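Long-range contacts in N-acyl homoserine lactonase (Bacillus thuringiensis, PDB 5EHT), which hydrolyses the lactone ring of N-acyl homoserine lactones, short- and long-chain alike, using two zinc ions per subunit: residues A[16-21]-A[33-38]; A[21-26]-A[195-200]; A[28-33]-A[73-78]; A[162-167]-A[177-182]; A[184-189]-A[231-236]. The protein carries 7 engineered substitutions. All blocks are in the same frame, centred on the assembly; numbering follows the deposited sequence.

Contact 1 (A[16-21]-A[33-38]). Engineered in segment 33-38: Val36 (natural residue Leu).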
# COMPACT_ATOMS: atom_id res chain seq x y z
N ARG A 16 10.54 -5.35 -4.92
CA ARG A 16 11.18 -4.79 -3.74
C ARG A 16 11.71 -3.38 -4.08
O ARG A 16 11.59 -2.90 -5.20
CB ARG A 16 12.33 -5.65 -3.21
CG ARG A 16 11.92 -7.11 -2.98
CD ARG A 16 13.00 -7.88 -2.24
NE ARG A 16 13.18 -7.44 -0.90
CZ ARG A 16 12.48 -7.94 0.09
NH1 ARG A 16 12.64 -7.47 1.30
NH2 ARG A 16 11.56 -8.84 -0.08
N CYS A 17 12.24 -2.67 -3.09
CA CYS A 17 12.77 -1.36 -3.29
C CYS A 17 13.87 -1.11 -2.30
O CYS A 17 13.74 -1.39 -1.12
CB CYS A 17 11.63 -0.34 -3.12
SG CYS A 17 12.06 1.32 -3.70
N MET A 18 15.00 -0.60 -2.78
CA MET A 18 16.03 -0.14 -1.92
C MET A 18 15.66 1.21 -1.39
O MET A 18 15.31 2.11 -2.18
CB MET A 18 17.36 -0.00 -2.63
CG MET A 18 17.89 -1.20 -3.32
SD MET A 18 18.02 -2.70 -2.35
CE MET A 18 19.18 -2.21 -1.05
N LEU A 19 15.69 1.42 -0.06
CA LEU A 19 15.45 2.70 0.56
C LEU A 19 16.64 3.01 1.47
O LEU A 19 17.07 2.18 2.25
CB LEU A 19 14.19 2.75 1.43
CG LEU A 19 12.85 2.60 0.70
CD1 LEU A 19 11.73 2.57 1.74
CD2 LEU A 19 12.68 3.65 -0.40
N ASP A 20 17.12 4.22 1.48
CA ASP A 20 18.08 4.64 2.50
C ASP A 20 17.46 4.46 3.89
O ASP A 20 16.26 4.71 4.11
CB ASP A 20 18.45 6.10 2.29
CG ASP A 20 19.58 6.51 3.17
OD1 ASP A 20 20.74 6.20 2.85
OD2 ASP A 20 19.29 6.99 4.27
N HIS A 21 18.28 4.00 4.82
CA HIS A 21 17.77 3.71 6.12
C HIS A 21 17.18 4.94 6.81
O HIS A 21 16.34 4.81 7.71
CB HIS A 21 18.79 2.99 7.02
CG HIS A 21 20.00 3.77 7.39
ND1 HIS A 21 20.42 4.88 6.68
CD2 HIS A 21 20.99 3.45 8.22
CE1 HIS A 21 21.57 5.28 7.16
NE2 HIS A 21 21.91 4.46 8.12
N LEU A 33 21.63 1.46 2.44
CA LEU A 33 20.37 1.08 1.85
C LEU A 33 19.82 -0.18 2.45
O LEU A 33 20.58 -1.05 2.85
CB LEU A 33 20.50 0.94 0.34
CG LEU A 33 21.00 2.15 -0.45
CD1 LEU A 33 21.30 1.72 -1.87
CD2 LEU A 33 19.99 3.27 -0.47
N LEU A 34 18.48 -0.28 2.48
CA LEU A 34 17.68 -1.40 2.95
C LEU A 34 16.82 -1.89 1.80
O LEU A 34 16.06 -1.12 1.23
CB LEU A 34 16.79 -0.96 4.10
CG LEU A 34 17.41 -0.30 5.31
CD1 LEU A 34 16.33 0.16 6.29
CD2 LEU A 34 18.45 -1.20 5.95
N ASN A 35 16.81 -3.21 1.56
CA ASN A 35 16.01 -3.81 0.49
C ASN A 35 14.67 -4.23 1.07
O ASN A 35 14.57 -5.30 1.72
CB ASN A 35 16.78 -4.97 -0.09
CG ASN A 35 16.11 -5.56 -1.32
OD1 ASN A 35 14.92 -5.37 -1.52
ND2 ASN A 35 16.88 -6.26 -2.17
N VAL A 36 13.70 -3.33 0.96
CA VAL A 36 12.41 -3.47 1.65
C VAL A 36 11.41 -4.13 0.68
O VAL A 36 11.46 -4.02 -0.53
CB VAL A 36 11.84 -2.15 2.17
CG1 VAL A 36 12.81 -1.45 3.10
CG2 VAL A 36 11.36 -1.24 1.09
N PRO A 37 10.41 -4.85 1.29
CA PRO A 37 9.40 -5.46 0.45
C PRO A 37 8.43 -4.44 -0.12
O PRO A 37 8.15 -3.43 0.52
CB PRO A 37 8.61 -6.39 1.38
CG PRO A 37 8.83 -5.75 2.72
CD PRO A 37 10.24 -5.17 2.69
N VAL A 38 7.95 -4.68 -1.33
CA VAL A 38 6.81 -4.01 -1.86
C VAL A 38 5.69 -5.00 -1.91
O VAL A 38 5.85 -6.15 -2.38
CB VAL A 38 7.13 -3.40 -3.24
CG1 VAL A 38 5.86 -2.88 -3.94
CG2 VAL A 38 8.22 -2.38 -3.15
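Arg16 reaches across to Asn35 and grips it side-on with two nitrogens. Arg16 NE bonds to Asn35 OD1 at 2.8 Å. Arg16 NH1 bonds to Asn35 O at 2.9 Å, and this bond is almost straight (178°). Both oxygens lie in the guanidinium plane, yet both donors sit above the carbonyl planes they meet. The guanidinium and amide planes are 58° apart. The arginine chain bends at chi3 (67°), which turns the group back over Pro37. Pro37 CA lies under one face of it, toward the rim. NH2 continues to a salt bridge with Glu243. Met18 shares a face of the sheet with Asn35 and lies obliquely over it, Met18 SD 3.4 Å from Asn35 CB. Two bends in its chain bring Met18 CE to Leu33 CB at 3.7 Å. On the other face Leu19 and the engineered Val36 meet at about a right angle, with Leu19 CD1 3.9 Å from Val36 CG2. Cys17 pairs with Val36, and Leu19 with Leu34, each through two backbone hydrogen bonds. Pro37 O accepts a bond from ND1 of the zinc ligand His238. The pairing is an antiparallel ladder between strands 8-20 and 33-45, part of one sheet of the metallo-beta-lactamase fold.

Contact 2 (A[21-26]-A[195-200]). Engineered in segment 21-26: Phe23 (natural residue Ser).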
# COMPACT_ATOMS: atom_id res chain seq x y z
N HIS A 21 18.28 4.00 4.82
CA HIS A 21 17.77 3.71 6.12
C HIS A 21 17.18 4.94 6.81
O HIS A 21 16.34 4.81 7.71
CB HIS A 21 18.79 2.99 7.02
CG HIS A 21 20.00 3.77 7.39
ND1 HIS A 21 20.42 4.88 6.68
CD2 HIS A 21 20.99 3.45 8.22
CE1 HIS A 21 21.57 5.28 7.16
NE2 HIS A 21 21.91 4.46 8.12
N SER A 22 17.52 6.14 6.39
CA SER A 22 16.89 7.34 6.93
C SER A 22 15.40 7.42 6.56
O SER A 22 14.64 8.18 7.22
CB SER A 22 17.62 8.57 6.46
OG SER A 22 17.44 8.74 5.08
N PHE A 23 14.95 6.64 5.62
CA PHE A 23 13.50 6.55 5.32
C PHE A 23 12.72 5.86 6.42
O PHE A 23 11.56 6.16 6.64
CB PHE A 23 13.25 5.84 4.01
CG PHE A 23 13.38 6.73 2.80
CD1 PHE A 23 14.61 7.30 2.46
CD2 PHE A 23 12.28 6.99 1.96
CE1 PHE A 23 14.73 8.14 1.38
CE2 PHE A 23 12.43 7.80 0.85
CZ PHE A 23 13.64 8.39 0.59
N VAL A 24 13.35 4.87 7.07
CA VAL A 24 12.65 4.13 8.14
C VAL A 24 12.89 4.70 9.53
O VAL A 24 12.18 4.33 10.47
CB VAL A 24 12.93 2.59 8.09
CG1 VAL A 24 12.59 2.03 6.73
CG2 VAL A 24 14.33 2.26 8.48
N ASN A 25 13.88 5.57 9.66
CA ASN A 25 14.19 6.27 10.89
C ASN A 25 14.84 7.56 10.49
O ASN A 25 15.99 7.58 10.16
CB ASN A 25 15.02 5.41 11.80
CG ASN A 25 15.42 6.13 13.03
OD1 ASN A 25 15.24 7.36 13.15
ND2 ASN A 25 16.01 5.40 13.98
N SER A 26 14.11 8.66 10.61
CA SER A 26 14.54 9.93 10.05
C SER A 26 15.79 10.51 10.73
O SER A 26 16.41 11.48 10.18
CB SER A 26 13.39 10.91 10.16
OG SER A 26 12.26 10.48 9.46
N ALA A 195 1.29 4.13 6.77
CA ALA A 195 1.09 4.91 7.96
C ALA A 195 2.12 4.45 9.02
O ALA A 195 2.30 5.18 10.01
CB ALA A 195 -0.35 4.77 8.47
N SER A 196 2.89 3.36 8.79
CA SER A 196 4.09 3.05 9.52
C SER A 196 4.84 2.06 8.61
O SER A 196 4.35 0.98 8.31
CB SER A 196 3.76 2.38 10.84
OG SER A 196 3.41 3.31 11.83
N TYR A 197 6.07 2.43 8.24
CA TYR A 197 6.90 1.46 7.45
C TYR A 197 7.21 0.26 8.27
O TYR A 197 7.21 -0.87 7.76
CB TYR A 197 8.21 2.12 7.06
CG TYR A 197 8.19 3.12 5.95
CD1 TYR A 197 7.13 3.33 5.05
CD2 TYR A 197 9.26 3.87 5.77
CE1 TYR A 197 7.25 4.18 3.98
CE2 TYR A 197 9.40 4.72 4.69
CZ TYR A 197 8.41 4.86 3.79
OH TYR A 197 8.56 5.67 2.72
N THR A 198 7.59 0.49 9.52
CA THR A 198 8.02 -0.61 10.37
C THR A 198 7.35 -0.62 11.75
O THR A 198 6.69 0.35 12.16
CB THR A 198 9.51 -0.49 10.69
OG1 THR A 198 9.67 0.62 11.59
CG2 THR A 198 10.37 -0.30 9.48
N LYS A 199 7.45 -1.74 12.45
CA LYS A 199 6.89 -1.84 13.78
C LYS A 199 7.36 -0.69 14.69
O LYS A 199 6.56 -0.17 15.47
CB LYS A 199 7.17 -3.21 14.43
CG LYS A 199 6.62 -3.43 15.83
CD LYS A 199 7.15 -4.71 16.45
CE LYS A 199 6.70 -6.01 15.81
NZ LYS A 199 6.82 -7.13 16.81
N GLU A 200 8.63 -0.31 14.64
CA GLU A 200 9.05 0.76 15.54
C GLU A 200 8.51 2.12 15.17
O GLU A 200 8.32 2.95 16.04
CB GLU A 200 10.57 0.79 15.76
CG GLU A 200 11.35 1.26 14.58
CD GLU A 200 12.81 1.60 14.88
OE1 GLU A 200 13.49 2.04 13.91
OE2 GLU A 200 13.31 1.43 16.04
O HOH W 1 12.22 1.85 11.63
O HOH W 2 16.07 2.54 13.44
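Tyr197 points its side chain at the loop 21-26, and its ring edge meets that loop's backbone. CG stands anti to the carbonyl carbon (chi1 -76°), and the ring extends from there toward Phe23 and Val24. Along this edge CD2 comes first. Tyr197 CD2 lies 3.9 Å from Val24 CG1, which approaches obliquely. Next, Tyr197 CE2 is 3.2 Å from Phe23 O, and this oxygen lies near the ring plane. Tyr197 CE2 also touches Phe23 CB at 4.1 Å. At the tip, Tyr197 OH lies 4.0 Å from Phe23 CD2, near the plane of the phenylalanine ring and at its edge. Phe23 is an engineered residue, and its side chain crosses the tyrosine obliquely. Beside the ring, Thr198 CG2 packs on Val24 CB.

The polar side of the contact runs through two waters. Water 1 donates to Val24 O and to Glu200 OE1 and accepts from Thr198 OG1. Its bond to Glu200 OE1 is 2.6 Å long. Water 2 accepts from Asn25 ND2 and donates to Glu200 OE1 at 2.7 Å. Asn25 OD1 accepts from Ala27 N. Val24 O has a further partner in Asn201 ND2. Thr198 is the N-cap of helix 199-203, and its side chain caps a backbone nitrogen there.

Tyr197 also meets the rings of His172 and His238, edge-to-face with His238. Both histidines are zinc ligands. The contact therefore joins the loop between strands 8-20 and 33-45 to the wall of the two-zinc active site of a metallo-beta-lactamase-fold lactonase.

Contact 3 (A[28-33]-A[73-78])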
# COMPACT_ATOMS: atom_id res chain seq x y z
N LEU A 28 18.53 8.69 11.35
CA LEU A 28 19.72 8.06 10.87
C LEU A 28 20.37 8.88 9.76
O LEU A 28 19.70 9.55 8.99
CB LEU A 28 19.44 6.66 10.33
CG LEU A 28 18.79 5.75 11.39
CD1 LEU A 28 18.57 4.38 10.76
CD2 LEU A 28 19.69 5.59 12.60
N THR A 29 21.70 8.88 9.74
CA THR A 29 22.43 9.63 8.75
C THR A 29 22.41 8.82 7.44
O THR A 29 22.71 7.65 7.48
CB THR A 29 23.90 9.82 9.17
OG1 THR A 29 23.93 10.37 10.49
CG2 THR A 29 24.65 10.75 8.20
N PRO A 30 22.11 9.44 6.30
CA PRO A 30 22.06 8.69 5.05
C PRO A 30 23.34 7.97 4.71
O PRO A 30 24.42 8.47 4.97
CB PRO A 30 21.77 9.77 4.01
CG PRO A 30 21.08 10.86 4.76
CD PRO A 30 21.56 10.80 6.19
N GLY A 31 23.18 6.82 4.07
CA GLY A 31 24.33 6.09 3.56
C GLY A 31 24.29 4.55 3.62
O GLY A 31 25.29 3.89 3.25
N LYS A 32 23.22 3.96 4.12
CA LYS A 32 23.07 2.49 4.05
C LYS A 32 21.68 2.26 3.49
O LYS A 32 20.71 2.86 4.00
CB LYS A 32 23.14 1.77 5.43
CG LYS A 32 24.46 1.81 6.17
CD LYS A 32 25.55 0.94 5.55
CE LYS A 32 26.72 0.66 6.50
NZ LYS A 32 27.75 -0.13 5.81
N LEU A 33 21.63 1.46 2.44
CA LEU A 33 20.37 1.08 1.85
C LEU A 33 19.82 -0.18 2.45
O LEU A 33 20.58 -1.05 2.85
CB LEU A 33 20.50 0.94 0.34
CG LEU A 33 21.00 2.15 -0.45
CD1 LEU A 33 21.30 1.72 -1.87
CD2 LEU A 33 19.99 3.27 -0.47
N GLU A 73 17.17 10.36 -5.90
CA GLU A 73 18.38 9.88 -6.46
C GLU A 73 19.32 9.29 -5.40
O GLU A 73 19.70 9.95 -4.43
CB GLU A 73 19.14 10.97 -7.23
CG GLU A 73 20.40 10.42 -7.94
CD GLU A 73 21.01 11.36 -8.95
OE1 GLU A 73 22.26 11.43 -8.98
OE2 GLU A 73 20.29 12.05 -9.70
N GLY A 74 19.73 8.03 -5.62
CA GLY A 74 20.65 7.29 -4.73
C GLY A 74 20.04 6.84 -3.41
O GLY A 74 20.68 6.09 -2.68
N GLN A 75 18.79 7.20 -3.16
CA GLN A 75 18.12 6.89 -1.94
C GLN A 75 16.92 5.99 -2.12
O GLN A 75 16.49 5.37 -1.14
CB GLN A 75 17.70 8.17 -1.21
CG GLN A 75 18.88 8.93 -0.70
CD GLN A 75 18.55 9.98 0.33
OE1 GLN A 75 17.37 10.32 0.53
NE2 GLN A 75 19.57 10.47 1.00
N ILE A 76 16.38 5.93 -3.34
CA ILE A 76 15.22 5.07 -3.69
C ILE A 76 15.59 4.38 -4.96
O ILE A 76 15.73 5.03 -5.99
CB ILE A 76 13.93 5.86 -3.92
CG1 ILE A 76 13.56 6.75 -2.72
CG2 ILE A 76 12.77 4.96 -4.26
CD1 ILE A 76 12.32 7.62 -2.96
N LEU A 77 15.74 3.06 -4.90
CA LEU A 77 16.12 2.27 -6.09
C LEU A 77 15.17 1.10 -6.23
O LEU A 77 15.26 0.14 -5.49
CB LEU A 77 17.55 1.78 -6.06
CG LEU A 77 18.69 2.76 -6.09
CD1 LEU A 77 18.87 3.48 -4.80
CD2 LEU A 77 19.96 2.02 -6.37
N PRO A 78 14.22 1.15 -7.20
CA PRO A 78 13.28 0.05 -7.30
C PRO A 78 14.01 -1.24 -7.69
O PRO A 78 14.95 -1.22 -8.51
CB PRO A 78 12.33 0.45 -8.38
CG PRO A 78 12.95 1.53 -9.10
CD PRO A 78 13.97 2.18 -8.20
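The end of the loop after strand 8-20 and the first residue of strand 33-45 pack here against the turn into edge strand 76-79 and against that strand itself. Leu33 splits its work between two methyl groups. Leu33 CD1 meets Leu77 CD1 at 4.2 Å, and the two side chains cross at about a right angle. Leu33 CD2 lies against the turn backbone, 3.6 Å from Gly74 O and 4.1 Å from Gln75 O. These are contacts of a methyl group with carbonyl oxygens, and no hydrogen bond joins the segments. Gly74 has positive phi (73°), a backbone shape that favours glycine.

In the sheet, strand 8-20 runs between strands 33-45 and 76-79. Leu33 and Leu77 therefore meet across an intervening strand, and Leu77 also touches Met18 of that strand. Backbone bonds of Met18 with Leu77 and of Asp20 with Gln75 hold the turn in place beside it. This is the outer end of the mixed sheet of the metallo-beta-lactamase fold, well away from the zinc ions.

Pro30 and Gln75 form the second pairing. The glutamine chain is extended beyond CG (chi2 -164°), which carries its amide out to the proline ring. Gln75 NE2 lies 3.8 Å from Pro30 CB and 4.1 Å from Pro30 CG, at an oblique approach. Pro30 also rests on Asp20, whose OD1 accepts a bond from Gly31 N. Gln75 touches the engineered Phe23 as well.

Contact 4 (A[162-167]-A[177-182])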
# COMPACT_ATOMS: atom_id res chain seq x y z
N PRO A 162 -18.66 -5.38 2.92
CA PRO A 162 -18.59 -5.87 4.29
C PRO A 162 -17.33 -6.59 4.59
O PRO A 162 -16.93 -7.49 3.84
CB PRO A 162 -19.83 -6.72 4.40
CG PRO A 162 -20.84 -6.13 3.44
CD PRO A 162 -19.91 -5.79 2.26
N GLY A 163 -16.67 -6.24 5.68
CA GLY A 163 -15.39 -6.80 6.05
C GLY A 163 -14.20 -6.01 5.60
O GLY A 163 -13.07 -6.38 5.97
N VAL A 164 -14.41 -4.96 4.79
CA VAL A 164 -13.28 -4.23 4.19
C VAL A 164 -13.53 -2.71 4.48
O VAL A 164 -14.35 -2.09 3.77
CB VAL A 164 -13.08 -4.48 2.70
CG1 VAL A 164 -11.88 -3.71 2.20
CG2 VAL A 164 -12.93 -6.00 2.42
N GLN A 165 -12.79 -2.17 5.43
CA GLN A 165 -12.92 -0.81 5.81
C GLN A 165 -11.64 -0.02 5.54
O GLN A 165 -10.52 -0.55 5.74
CB GLN A 165 -13.25 -0.64 7.32
CG GLN A 165 -14.52 -1.28 7.83
CD GLN A 165 -15.69 -0.46 7.71
OE1 GLN A 165 -15.58 0.71 7.34
NE2 GLN A 165 -16.85 -1.02 8.02
N LEU A 166 -11.79 1.18 5.08
CA LEU A 166 -10.68 2.08 4.86
C LEU A 166 -10.64 3.11 5.99
O LEU A 166 -11.72 3.65 6.38
CB LEU A 166 -10.81 2.79 3.52
CG LEU A 166 -10.73 1.84 2.31
CD1 LEU A 166 -11.05 2.53 1.03
CD2 LEU A 166 -9.38 1.26 2.26
N LEU A 167 -9.48 3.32 6.52
CA LEU A 167 -9.21 4.27 7.61
C LEU A 167 -8.33 5.37 7.07
O LEU A 167 -7.18 5.11 6.63
CB LEU A 167 -8.57 3.58 8.77
CG LEU A 167 -9.41 2.59 9.53
CD1 LEU A 167 -8.57 1.82 10.51
CD2 LEU A 167 -10.48 3.27 10.30
N GLN A 177 -4.35 6.16 3.13
CA GLN A 177 -5.37 5.36 3.81
C GLN A 177 -4.88 3.99 4.14
O GLN A 177 -4.12 3.37 3.31
CB GLN A 177 -6.68 5.35 3.09
CG GLN A 177 -6.61 4.74 1.70
CD GLN A 177 -7.89 4.88 0.94
OE1 GLN A 177 -8.94 5.28 1.44
NE2 GLN A 177 -7.88 4.52 -0.36
N SER A 178 -5.24 3.44 5.31
CA SER A 178 -4.95 2.17 5.79
C SER A 178 -6.20 1.29 5.70
O SER A 178 -7.31 1.77 5.37
CB SER A 178 -4.44 2.24 7.24
OG SER A 178 -3.36 3.09 7.40
N LEU A 179 -6.05 -0.01 5.96
CA LEU A 179 -7.16 -0.97 5.84
C LEU A 179 -7.40 -1.72 7.12
O LEU A 179 -6.47 -2.17 7.78
CB LEU A 179 -6.92 -1.98 4.71
CG LEU A 179 -6.98 -1.39 3.34
CD1 LEU A 179 -5.69 -0.81 2.88
CD2 LEU A 179 -7.62 -2.32 2.38
N PHE A 180 -8.69 -1.84 7.50
CA PHE A 180 -9.09 -2.69 8.57
C PHE A 180 -10.02 -3.74 7.98
O PHE A 180 -11.10 -3.43 7.46
CB PHE A 180 -9.81 -1.84 9.65
CG PHE A 180 -10.12 -2.57 10.88
CD1 PHE A 180 -11.31 -3.27 10.97
CD2 PHE A 180 -9.27 -2.58 11.92
CE1 PHE A 180 -11.64 -3.95 12.14
CE2 PHE A 180 -9.58 -3.26 13.09
CZ PHE A 180 -10.73 -4.02 13.15
N ILE A 181 -9.57 -4.99 8.04
CA ILE A 181 -10.20 -6.08 7.39
C ILE A 181 -10.63 -7.15 8.41
O ILE A 181 -9.91 -7.44 9.34
CB ILE A 181 -9.20 -6.68 6.36
CG1 ILE A 181 -8.92 -5.68 5.25
CG2 ILE A 181 -9.80 -7.95 5.79
CD1 ILE A 181 -7.68 -5.99 4.51
N GLU A 182 -11.82 -7.71 8.24
CA GLU A 182 -12.23 -8.84 9.03
C GLU A 182 -12.21 -10.06 8.13
O GLU A 182 -12.94 -10.11 7.15
CB GLU A 182 -13.66 -8.60 9.55
CG GLU A 182 -13.75 -7.54 10.61
CD GLU A 182 -13.34 -7.98 12.01
OE1 GLU A 182 -13.10 -9.21 12.31
OE2 GLU A 182 -13.26 -7.02 12.82
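Five backbone hydrogen bonds tie Gly163, Gln165 and Leu167 to Glu182, Phe180 and Ser178. Gln165 and Phe180 exchange two of them, and so do Leu167 and Ser178. The bond from Leu167 N to Ser178 O is nearly straight (176°, 2.9 Å). Glu182 N adds the fifth, to Gly163 O. Four of the same carbonyl oxygens also receive a CA-H...O contact; Ile181 CA lies 3.2 Å from Gly163 O.

Apolar packing follows on both faces. Leu166 and Leu179 lie side by side and point the same way, with Leu166 CD2 3.7 Å from Leu179 CG. Val164 shares their face, and all three touch Ile104 of strand 102-104. On the other face Leu167 CD1 meets Phe180 CB at 4.0 Å. The phenylalanine ring leads away from the leucine's strand.

Polar ends are satisfied by partners beyond the two strands. Gln177 OE1 passes 3.5 Å from Leu166 CD1 but is bonded to Gln127 NE2, and its NE2 is bonded to Ser105 O. The amide is thus held at both ends beside the leucine. Ser178 OG bonds with Thr169 OG1 and Thr192 O.

The two strands form a beta hairpin, with one face on strand 102-104 and the other on helix 213-230, as in the alpha-beta/beta-alpha sandwich of the metallo-beta-lactamase fold.

Contact 5 (A[184-189]-A[231-236]). Engineered in segment 231-236: Met233 (natural residue Ile).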
# COMPACT_ATOMS: atom_id res chain seq x y z
N GLU A 184 -12.39 -14.39 7.60
CA GLU A 184 -13.02 -15.60 8.12
C GLU A 184 -12.01 -16.37 9.00
O GLU A 184 -12.40 -16.89 10.06
CB GLU A 184 -13.61 -16.47 6.98
CG GLU A 184 -14.44 -17.68 7.43
CD GLU A 184 -15.15 -18.32 6.25
OE1 GLU A 184 -14.50 -18.67 5.26
OE2 GLU A 184 -16.37 -18.47 6.30
N GLN A 185 -10.73 -16.47 8.62
CA GLN A 185 -9.80 -17.33 9.35
C GLN A 185 -9.18 -16.68 10.59
O GLN A 185 -8.75 -17.37 11.53
CB GLN A 185 -8.67 -17.81 8.44
CG GLN A 185 -9.05 -18.81 7.34
CD GLN A 185 -9.93 -19.95 7.82
OE1 GLN A 185 -9.62 -20.62 8.80
NE2 GLN A 185 -11.05 -20.17 7.14
N SER A 186 -9.04 -15.36 10.54
CA SER A 186 -8.24 -14.64 11.56
C SER A 186 -8.93 -13.55 12.31
O SER A 186 -8.34 -13.09 13.26
CB SER A 186 -7.02 -13.97 10.89
OG SER A 186 -6.24 -14.94 10.18
N GLY A 187 -10.12 -13.10 11.89
CA GLY A 187 -10.73 -11.95 12.56
C GLY A 187 -10.14 -10.66 12.09
O GLY A 187 -9.82 -10.51 10.91
N SER A 188 -9.85 -9.75 13.00
CA SER A 188 -9.56 -8.37 12.69
C SER A 188 -8.08 -8.23 12.32
O SER A 188 -7.18 -8.73 13.01
CB SER A 188 -9.84 -7.45 13.89
OG SER A 188 -11.21 -7.48 14.22
N VAL A 189 -7.82 -7.58 11.18
CA VAL A 189 -6.50 -7.35 10.65
C VAL A 189 -6.36 -5.89 10.25
O VAL A 189 -7.18 -5.37 9.51
CB VAL A 189 -6.20 -8.22 9.38
CG1 VAL A 189 -4.84 -7.93 8.81
CG2 VAL A 189 -6.35 -9.69 9.71
N LYS A 231 -8.07 -4.89 18.99
CA LYS A 231 -6.98 -5.87 19.16
C LYS A 231 -6.70 -6.72 17.88
O LYS A 231 -6.75 -7.99 17.92
CB LYS A 231 -7.32 -6.83 20.33
CG LYS A 231 -7.65 -6.05 21.62
CD LYS A 231 -8.26 -6.85 22.80
CE LYS A 231 -8.91 -5.93 23.86
NZ LYS A 231 -9.86 -4.85 23.41
N PRO A 232 -6.43 -6.04 16.77
CA PRO A 232 -6.20 -6.74 15.54
C PRO A 232 -4.78 -7.31 15.39
O PRO A 232 -3.86 -6.94 16.13
CB PRO A 232 -6.42 -5.67 14.53
CG PRO A 232 -5.85 -4.45 15.18
CD PRO A 232 -6.30 -4.62 16.60
N MET A 233 -4.60 -8.16 14.40
CA MET A 233 -3.27 -8.46 13.92
C MET A 233 -2.86 -7.21 13.17
O MET A 233 -3.66 -6.62 12.46
CB MET A 233 -3.29 -9.66 12.98
CG MET A 233 -3.71 -10.96 13.64
SD MET A 233 -3.83 -12.21 12.32
CE MET A 233 -2.11 -12.67 12.25
N ILE A 234 -1.60 -6.84 13.24
CA ILE A 234 -1.10 -5.58 12.65
C ILE A 234 0.10 -5.86 11.74
O ILE A 234 1.10 -6.46 12.15
CB ILE A 234 -0.69 -4.50 13.68
CG1 ILE A 234 -1.73 -4.33 14.79
CG2 ILE A 234 -0.40 -3.19 12.98
CD1 ILE A 234 -1.28 -3.50 15.97
N PHE A 235 -0.02 -5.40 10.48
CA PHE A 235 1.04 -5.58 9.45
C PHE A 235 1.49 -4.23 8.93
O PHE A 235 0.63 -3.43 8.53
CB PHE A 235 0.51 -6.52 8.35
CG PHE A 235 0.25 -7.87 8.83
CD1 PHE A 235 1.28 -8.84 8.78
CD2 PHE A 235 -1.02 -8.25 9.23
CE1 PHE A 235 1.00 -10.11 9.20
CE2 PHE A 235 -1.27 -9.53 9.67
CZ PHE A 235 -0.29 -10.46 9.61
N PHE A 236 2.82 -4.01 8.89
CA PHE A 236 3.39 -2.76 8.53
C PHE A 236 3.79 -2.72 7.05
O PHE A 236 3.86 -3.75 6.38
CB PHE A 236 4.58 -2.44 9.48
CG PHE A 236 4.12 -2.54 10.95
CD1 PHE A 236 3.30 -1.56 11.48
CD2 PHE A 236 4.45 -3.63 11.75
CE1 PHE A 236 2.80 -1.64 12.78
CE2 PHE A 236 3.94 -3.71 13.03
CZ PHE A 236 3.10 -2.71 13.53
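Met233 N donates to Ser188 O at 3.0 Å, with an N-H...O angle of 157°. This is the hydrogen bond that joins the two segments. One residue on, Val189 CA lies 3.4 Å from Met233 O in a CA-H...O contact. Val189 and Met233 form a parallel bridge, with both side chains on the same face of the sheet.

The side chains pack around this bridge. Val189 CG1 stands anti to the backbone N (chi1 178°). From there Val189 CG1 reaches the edge of the Phe235 ring, near its plane, 3.9 Å from Phe235 CD2. Val189 CG2 is 4.4 Å from Met233 SD, the sulfur of an engineered residue. That sulfur also touches the loop, with Ser186 CB 3.9 Å from Met233 SD. Pro232 packs against the start of strand 187-193. Pro232 CB lies 3.5 Å from Ser188 O and 3.9 Å from Ser188 CB.

A second shell fixes these groups. Ser188 OG bonds to Glu182 OE2 of the neighbouring strand, and Ser186 OG to the terminal carboxylate of Ile253. Phe235 meets Phe11 edge-to-face, and its carbonyl oxygen accepts from Thr192 OG1.

Lys231 leaves helix 213-230 with positive phi, and the chain then turns into strand 233-236. Pro232 and Ser188 both rest on that helix. Strand 187-193 lies between the antiparallel strand 177-183 and the parallel strand 233-236. The latter is the last strand of this five-stranded sheet, and helix 213-230 packs beside it.

In the fold
Contacts 1 and 4 are partly buried antiparallel ladders, one in each of the two sheets and on opposite sides of the chain's centre. Contacts 2, 3 and 5 are smaller surface contacts. Contact 5 extends the sheet of contact 4 by a parallel pairing, and Ile181 O and Val189 N link the two. Contacts 1, 2 and 3 cluster round the loop after strand 8-20: contacts 1 and 2 share His21, contacts 1 and 3 share Leu33. Their chemistry differs. Contact 1 adds an arginine grip to its backbone bonds, contact 2 relies on waters and ring edges near the zinc site, and contact 3 is packing alone. Contact 2 also touches contact 5 through Phe236.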